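Local coordinates for extracellular matrix-binding protein EbhA (Staphylococcus aureus, PDB 2DGJ) that probably mediates adhesion to host extracellular matrix as part of a long cell-wall-associated, rod-like adhesin built from three-helix bundles, at residues R23-S28 against A70-A75; T31-A36 against T65-A70; G89-I94 against T124-M129. One frame throughout, in Å; residues are numbered along the deposited sequence.

Interaction 1: residues R23-S28 against A70-A75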
# COMPACT_ATOMS: atom_id res chain seq x y z
N ARG A 23 6.95 -8.89 12.85
CA ARG A 23 5.97 -8.11 12.11
C ARG A 23 6.03 -8.28 10.59
O ARG A 23 5.06 -8.73 9.98
CB ARG A 23 6.15 -6.63 12.44
CG ARG A 23 4.92 -5.93 12.97
CD ARG A 23 4.74 -6.16 14.46
NE ARG A 23 4.09 -5.01 15.09
CZ ARG A 23 2.90 -4.51 14.73
NH1 ARG A 23 2.20 -5.07 13.74
NH2 ARG A 23 2.42 -3.46 15.36
N ASP A 24 7.16 -7.91 10.00
CA ASP A 24 7.33 -7.99 8.55
C ASP A 24 7.82 -9.33 8.01
O ASP A 24 8.09 -9.45 6.81
CB ASP A 24 8.26 -6.88 8.06
CG ASP A 24 7.66 -5.50 8.26
OD1 ASP A 24 6.48 -5.34 7.92
OD2 ASP A 24 8.37 -4.59 8.74
N ALA A 25 7.95 -10.33 8.87
CA ALA A 25 8.38 -11.65 8.41
C ALA A 25 7.30 -12.19 7.50
O ALA A 25 6.18 -11.68 7.48
CB ALA A 25 8.58 -12.58 9.59
N GLU A 26 7.63 -13.23 6.73
CA GLU A 26 6.65 -13.82 5.82
C GLU A 26 5.58 -14.51 6.66
O GLU A 26 5.88 -15.11 7.69
CB GLU A 26 7.35 -14.81 4.89
CG GLU A 26 8.56 -14.20 4.18
CD GLU A 26 9.17 -15.12 3.13
OE1 GLU A 26 9.46 -16.29 3.45
OE2 GLU A 26 9.37 -14.66 1.98
N GLN A 27 4.33 -14.40 6.22
CA GLN A 27 3.19 -14.98 6.92
C GLN A 27 3.46 -16.36 7.51
O GLN A 27 3.29 -16.57 8.71
CB GLN A 27 1.98 -15.06 6.00
CG GLN A 27 0.66 -15.32 6.73
CD GLN A 27 -0.50 -15.53 5.78
OE1 GLN A 27 -0.60 -14.86 4.75
NE2 GLN A 27 -1.38 -16.46 6.11
N SER A 28 3.87 -17.30 6.67
CA SER A 28 4.14 -18.67 7.10
C SER A 28 5.12 -18.75 8.26
O SER A 28 4.95 -19.57 9.16
CB SER A 28 4.67 -19.48 5.92
OG SER A 28 5.88 -18.94 5.44
N ALA A 70 14.00 -18.15 12.53
CA ALA A 70 13.58 -18.14 11.14
C ALA A 70 12.87 -16.85 10.73
O ALA A 70 12.86 -16.49 9.55
CB ALA A 70 12.70 -19.35 10.86
N LEU A 71 12.25 -16.17 11.69
CA LEU A 71 11.58 -14.90 11.39
C LEU A 71 12.55 -14.05 10.58
O LEU A 71 13.69 -13.82 11.01
CB LEU A 71 11.20 -14.20 12.70
CG LEU A 71 9.81 -14.50 13.29
CD1 LEU A 71 9.34 -15.88 12.91
CD2 LEU A 71 9.88 -14.35 14.79
N ASN A 72 12.11 -13.59 9.42
CA ASN A 72 12.97 -12.81 8.53
C ASN A 72 12.49 -11.41 8.22
O ASN A 72 12.82 -10.87 7.16
CB ASN A 72 13.19 -13.59 7.23
CG ASN A 72 11.89 -13.83 6.47
OD1 ASN A 72 10.81 -13.86 7.06
ND2 ASN A 72 11.99 -14.01 5.16
N GLY A 73 11.74 -10.81 9.13
CA GLY A 73 11.25 -9.46 8.90
C GLY A 73 12.39 -8.50 8.62
O GLY A 73 12.29 -7.64 7.74
N ASP A 74 13.49 -8.65 9.35
CA ASP A 74 14.66 -7.80 9.18
C ASP A 74 15.26 -7.96 7.78
O ASP A 74 15.69 -6.98 7.16
CB ASP A 74 15.70 -8.10 10.26
CG ASP A 74 16.08 -9.57 10.32
OD1 ASP A 74 15.18 -10.42 10.13
OD2 ASP A 74 17.26 -9.88 10.58
N ALA A 75 15.28 -9.19 7.28
CA ALA A 75 15.82 -9.46 5.96
C ALA A 75 14.90 -8.81 4.93
O ALA A 75 15.35 -8.31 3.90
CB ALA A 75 15.91 -10.96 5.71
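Ala25 packs its methyl group over the bend at Asn72 and Gly73. Two interhelix turns meet here, at one end of a three-helix bundle in the FIVAR part of the protein. Residues 24-26 form the link into helix 27-46, and Leu71 and Asn72 precede helix 73-88. Ala25 CB lies 3.6 Å from Asn72 OD1 and 3.7 Å from Gly73 N. It also reaches the branch of Leu71, with CB to Leu71 CG at 4.3 Å. The backbones come close at Gly73, which has no side chain to keep them apart. Ala25 N is 3.4 Å from Gly73 CA. Asp24 touches the same glycine, but its OD2 bonds to Gln20 NE2 and to Val112 N. This ties the turn to the start of helix 112-135.

Asn72 and Glu26 each sit just before a helix. Asn72 does not cap its own helix; its side chain bonds across instead. With CG between backbone N and carbonyl carbon (chi1 62°), OD1 faces the Glu26 amide. The Glu26 side chain runs past Asn72 ND2 at a slant, with the carboxylate and amide planes 81° apart. Glu26 CG is 3.6 Å from Asn72 ND2. The one hydrogen bond across the contact runs from Glu26 N to Asn72 OD1, at 3.3 Å and nearly straight at 164°.

Interaction 2: residues T31-A36 against T65-A70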
# COMPACT_ATOMS: atom_id res chain seq x y z
N THR A 31 3.38 -17.50 11.40
CA THR A 31 2.44 -18.52 11.85
C THR A 31 3.13 -19.70 12.52
O THR A 31 2.69 -20.19 13.56
CB THR A 31 1.59 -19.03 10.67
OG1 THR A 31 0.77 -17.96 10.17
CG2 THR A 31 0.70 -20.18 11.11
N ALA A 32 4.22 -20.18 11.91
CA ALA A 32 4.96 -21.31 12.46
C ALA A 32 5.44 -20.99 13.88
O ALA A 32 5.34 -21.81 14.79
CB ALA A 32 6.14 -21.64 11.55
N TYR A 33 5.96 -19.77 14.06
CA TYR A 33 6.44 -19.34 15.37
C TYR A 33 5.27 -19.33 16.33
O TYR A 33 5.34 -19.90 17.42
CB TYR A 33 7.05 -17.94 15.30
CG TYR A 33 7.33 -17.34 16.66
CD1 TYR A 33 8.31 -17.88 17.49
CD2 TYR A 33 6.60 -16.25 17.12
CE1 TYR A 33 8.55 -17.36 18.75
CE2 TYR A 33 6.83 -15.72 18.38
CZ TYR A 33 7.80 -16.28 19.19
OH TYR A 33 8.02 -15.75 20.43
N ASP A 34 4.19 -18.67 15.93
CA ASP A 34 3.00 -18.57 16.76
C ASP A 34 2.48 -19.95 17.18
O ASP A 34 2.07 -20.16 18.32
CB ASP A 34 1.91 -17.81 16.02
CG ASP A 34 0.70 -17.51 16.89
OD1 ASP A 34 0.89 -16.95 17.99
OD2 ASP A 34 -0.43 -17.84 16.47
N GLN A 35 2.50 -20.90 16.24
CA GLN A 35 2.03 -22.25 16.52
C GLN A 35 2.98 -23.00 17.44
O GLN A 35 2.57 -23.91 18.16
CB GLN A 35 1.83 -23.02 15.22
CG GLN A 35 0.68 -22.50 14.38
CD GLN A 35 -0.60 -22.38 15.17
OE1 GLN A 35 -1.13 -23.37 15.68
NE2 GLN A 35 -1.10 -21.16 15.30
N ALA A 36 4.26 -22.63 17.41
CA ALA A 36 5.26 -23.27 18.25
C ALA A 36 5.03 -22.84 19.70
O ALA A 36 5.09 -23.66 20.62
CB ALA A 36 6.67 -22.89 17.80
N THR A 65 12.58 -21.96 19.39
CA THR A 65 13.84 -21.30 19.07
C THR A 65 14.08 -21.28 17.57
O THR A 65 14.56 -20.29 17.02
CB THR A 65 15.03 -22.01 19.76
OG1 THR A 65 14.92 -21.85 21.18
CG2 THR A 65 16.35 -21.40 19.30
N SER A 66 13.75 -22.39 16.91
CA SER A 66 13.94 -22.49 15.47
C SER A 66 13.04 -21.55 14.68
O SER A 66 13.53 -20.77 13.85
CB SER A 66 13.71 -23.93 15.00
OG SER A 66 14.79 -24.78 15.38
N THR A 67 11.73 -21.63 14.92
CA THR A 67 10.79 -20.78 14.21
C THR A 67 11.08 -19.31 14.49
O THR A 67 10.92 -18.46 13.62
CB THR A 67 9.33 -21.08 14.59
OG1 THR A 67 9.17 -20.91 16.01
CG2 THR A 67 8.96 -22.51 14.20
N LYS A 68 11.52 -19.00 15.71
CA LYS A 68 11.81 -17.61 16.03
C LYS A 68 13.01 -17.10 15.22
O LYS A 68 12.95 -16.02 14.63
CB LYS A 68 12.10 -17.42 17.52
CG LYS A 68 12.37 -15.96 17.86
CD LYS A 68 12.60 -15.71 19.34
CE LYS A 68 12.88 -14.22 19.55
NZ LYS A 68 13.18 -13.89 20.96
N ASP A 69 14.09 -17.87 15.21
CA ASP A 69 15.28 -17.47 14.47
C ASP A 69 14.93 -17.32 13.00
O ASP A 69 15.48 -16.47 12.30
CB ASP A 69 16.41 -18.50 14.62
CG ASP A 69 16.94 -18.60 16.04
OD1 ASP A 69 16.79 -17.62 16.80
OD2 ASP A 69 17.52 -19.65 16.39
N ALA A 70 14.00 -18.15 12.53
CA ALA A 70 13.58 -18.14 11.14
C ALA A 70 12.87 -16.85 10.73
O ALA A 70 12.86 -16.49 9.55
CB ALA A 70 12.70 -19.35 10.86
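Tyr33 meets Thr67 and Lys68 where helices 31-36 and 65-70 pass each other nearly antiparallel. The axes of these short segments come within 8.3 Å at an angle of 153°. The backbones are nearest at Tyr33 and Thr67, whose CA atoms are 4.7 Å apart.

Tyr33 CB comes first, 3.7 Å from Thr67 OG1. CG lies anti to the backbone N (chi1 169°), which takes the ring past Thr67 to Lys68 and on toward helix 13-18. On the ring, CD1 approaches Thr67 OG1 at 3.5 Å. This oxygen stands at the ring edge, near its plane. One atom further, CE1 packs on Lys68 CB at 3.8 Å. At the tip, OH makes a weak hydrogen bond with Thr16 OG1.

Thr67 projects toward helix 31-36 and crosses Tyr33 at about a right angle. Its OG1 comes within 3.2 Å of Tyr33 CA, yet its main bond is to Gln63 O, one turn back in its own helix. Its CG2 faces Ala32, with CG2 to Ala32 O at 3.7 Å. Ala36 CB reaches OG1 from the next turn, so two small residues border the threonine.

Lys68 is fully extended and runs beside Tyr33, pointing the same way. Its NZ forms a salt bridge with Asp12. Tyr33 and Lys68 thus link helices 27-46 and 55-70 to the N-terminal part of this three-helix bundle, through Asp12, between helices 3-11 and 13-18, and Thr16 of helix 13-18.

Interaction 3: residues G89-I94 against T124-M129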
# COMPACT_ATOMS: atom_id res chain seq x y z
N GLY A 89 16.74 6.15 -7.50
CA GLY A 89 17.71 6.53 -8.51
C GLY A 89 17.15 6.74 -9.91
O GLY A 89 17.86 7.20 -10.79
N THR A 90 15.88 6.40 -10.11
CA THR A 90 15.25 6.56 -11.42
C THR A 90 14.45 7.85 -11.52
O THR A 90 13.90 8.18 -12.57
CB THR A 90 14.32 5.37 -11.75
OG1 THR A 90 13.23 5.35 -10.82
CG2 THR A 90 15.08 4.07 -11.65
N LEU A 91 14.38 8.59 -10.41
CA LEU A 91 13.66 9.86 -10.36
C LEU A 91 14.59 10.96 -10.88
O LEU A 91 15.46 11.45 -10.16
CB LEU A 91 13.23 10.15 -8.92
CG LEU A 91 12.01 9.39 -8.37
CD1 LEU A 91 11.85 8.03 -9.03
CD2 LEU A 91 12.16 9.25 -6.87
N ASN A 92 14.39 11.35 -12.14
CA ASN A 92 15.23 12.37 -12.79
C ASN A 92 14.83 13.83 -12.54
O ASN A 92 15.42 14.73 -13.13
CB ASN A 92 15.22 12.16 -14.31
CG ASN A 92 15.29 10.70 -14.70
OD1 ASN A 92 16.26 10.00 -14.40
ND2 ASN A 92 14.26 10.22 -15.40
N HIS A 93 13.86 14.08 -11.67
CA HIS A 93 13.44 15.46 -11.46
C HIS A 93 13.68 16.07 -10.10
O HIS A 93 13.79 17.29 -9.98
CB HIS A 93 11.97 15.57 -11.86
CG HIS A 93 11.68 15.03 -13.22
ND1 HIS A 93 12.05 15.68 -14.38
CD2 HIS A 93 11.12 13.85 -13.61
CE1 HIS A 93 11.73 14.94 -15.42
NE2 HIS A 93 11.16 13.82 -14.98
N ILE A 94 13.75 15.24 -9.06
CA ILE A 94 14.00 15.77 -7.72
C ILE A 94 15.40 16.38 -7.64
O ILE A 94 16.30 15.98 -8.38
CB ILE A 94 13.89 14.67 -6.64
CG1 ILE A 94 14.87 13.54 -6.95
CG2 ILE A 94 12.46 14.15 -6.58
CD1 ILE A 94 14.93 12.46 -5.89
N THR A 124 5.77 10.55 -5.85
CA THR A 124 4.81 11.64 -5.90
C THR A 124 5.54 12.98 -6.05
O THR A 124 5.19 13.80 -6.91
CB THR A 124 3.96 11.68 -4.61
OG1 THR A 124 3.19 10.48 -4.50
CG2 THR A 124 3.02 12.87 -4.63
N LEU A 125 6.55 13.20 -5.21
CA LEU A 125 7.33 14.44 -5.24
C LEU A 125 7.97 14.61 -6.62
O LEU A 125 7.91 15.68 -7.21
CB LEU A 125 8.42 14.41 -4.17
CG LEU A 125 9.24 15.69 -4.04
CD1 LEU A 125 8.35 16.81 -3.49
CD2 LEU A 125 10.43 15.45 -3.12
N ASP A 126 8.58 13.54 -7.13
CA ASP A 126 9.21 13.58 -8.44
C ASP A 126 8.16 13.91 -9.50
O ASP A 126 8.43 14.65 -10.45
CB ASP A 126 9.86 12.24 -8.76
CG ASP A 126 10.66 12.27 -10.05
OD1 ASP A 126 11.73 12.92 -10.06
OD2 ASP A 126 10.23 11.66 -11.05
N GLY A 127 6.97 13.34 -9.34
CA GLY A 127 5.91 13.59 -10.30
C GLY A 127 5.54 15.06 -10.32
O GLY A 127 5.32 15.65 -11.37
N ALA A 128 5.48 15.66 -9.13
CA ALA A 128 5.14 17.08 -9.01
C ALA A 128 6.25 17.95 -9.59
O ALA A 128 5.97 18.93 -10.29
CB ALA A 128 4.92 17.42 -7.54
N MSE A 129 7.50 17.59 -9.31
CA MSE A 129 8.64 18.33 -9.83
C MSE A 129 8.58 18.28 -11.35
O MSE A 129 8.83 19.27 -12.03
CB MSE A 129 9.95 17.71 -9.35
CG MSE A 129 10.27 17.96 -7.89
SE MSE A 129 10.67 19.82 -7.53
CE MSE A 129 12.53 19.83 -8.07
O HOH W 1 11.94 10.97 -13.40
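The chain 89-94 runs irregularly alongside helix 124-129 and comes nearest at Ile94 and Asp126, whose CA atoms are 5.3 Å apart. Asp126 points toward this loop. Its CG is anti to the backbone N (chi1 -174°), which carries the carboxylate out to the loop's amides. OD1 accepts from His93 N at 2.9 Å through its syn lone pair. Asp126 OD1 also takes a weak bond from Ile94 N, 3.2 Å away. OD2 accepts a hydrogen bond from a water, which in turn accepts one from Asn92 N. Three successive loop amides are thus tied to one carboxylate, one of them through water.

This is the GA-module part of the chain. The loop joins helix 73-88 to helix 96-108, and Asp126 belongs to helix 112-135, which runs on past it. Asp126 holds this connection to the third helix, consistent with the three-helix bundle of GA modules.

Leu91 packs its CG on Asp126 CB at 3.6 Å, crossing it obliquely. The His93 ring turns an edge to the carboxylate, with CD2 3.5 Å from Asp126 OD2 and the two planes 35° apart. Ile94 CG2 meets Leu125 CD2 at 4.2 Å; Ile94 also packs on Leu102 of helix 96-108. Met129, a selenomethionine here, is bent at chi2 and chi3, and its CE lies 3.4 Å from His93 O.

In the fold
Interactions 1 and 2 lie together in the FIVAR part, their centres about 10 Å apart. Both use helix 27-46, and they share Ala70. Leu71 of interaction 1 packs on Tyr33 of interaction 2. Along the chain, interaction 2 falls between the two segments of interaction 1. Interaction 3 follows later, in the GA-module part, with its centre about 31 Å from that of interaction 1 and 41 Å from that of interaction 2. Helix 73-88 spans the gap, beginning in interaction 1 and ending just before loop 89-94. The bundles thus follow one another along a rod. Gln27 NE2, in the 23-28 segment, bonds to Thr124 O of the second subunit, a residue of interaction 3's helical segment.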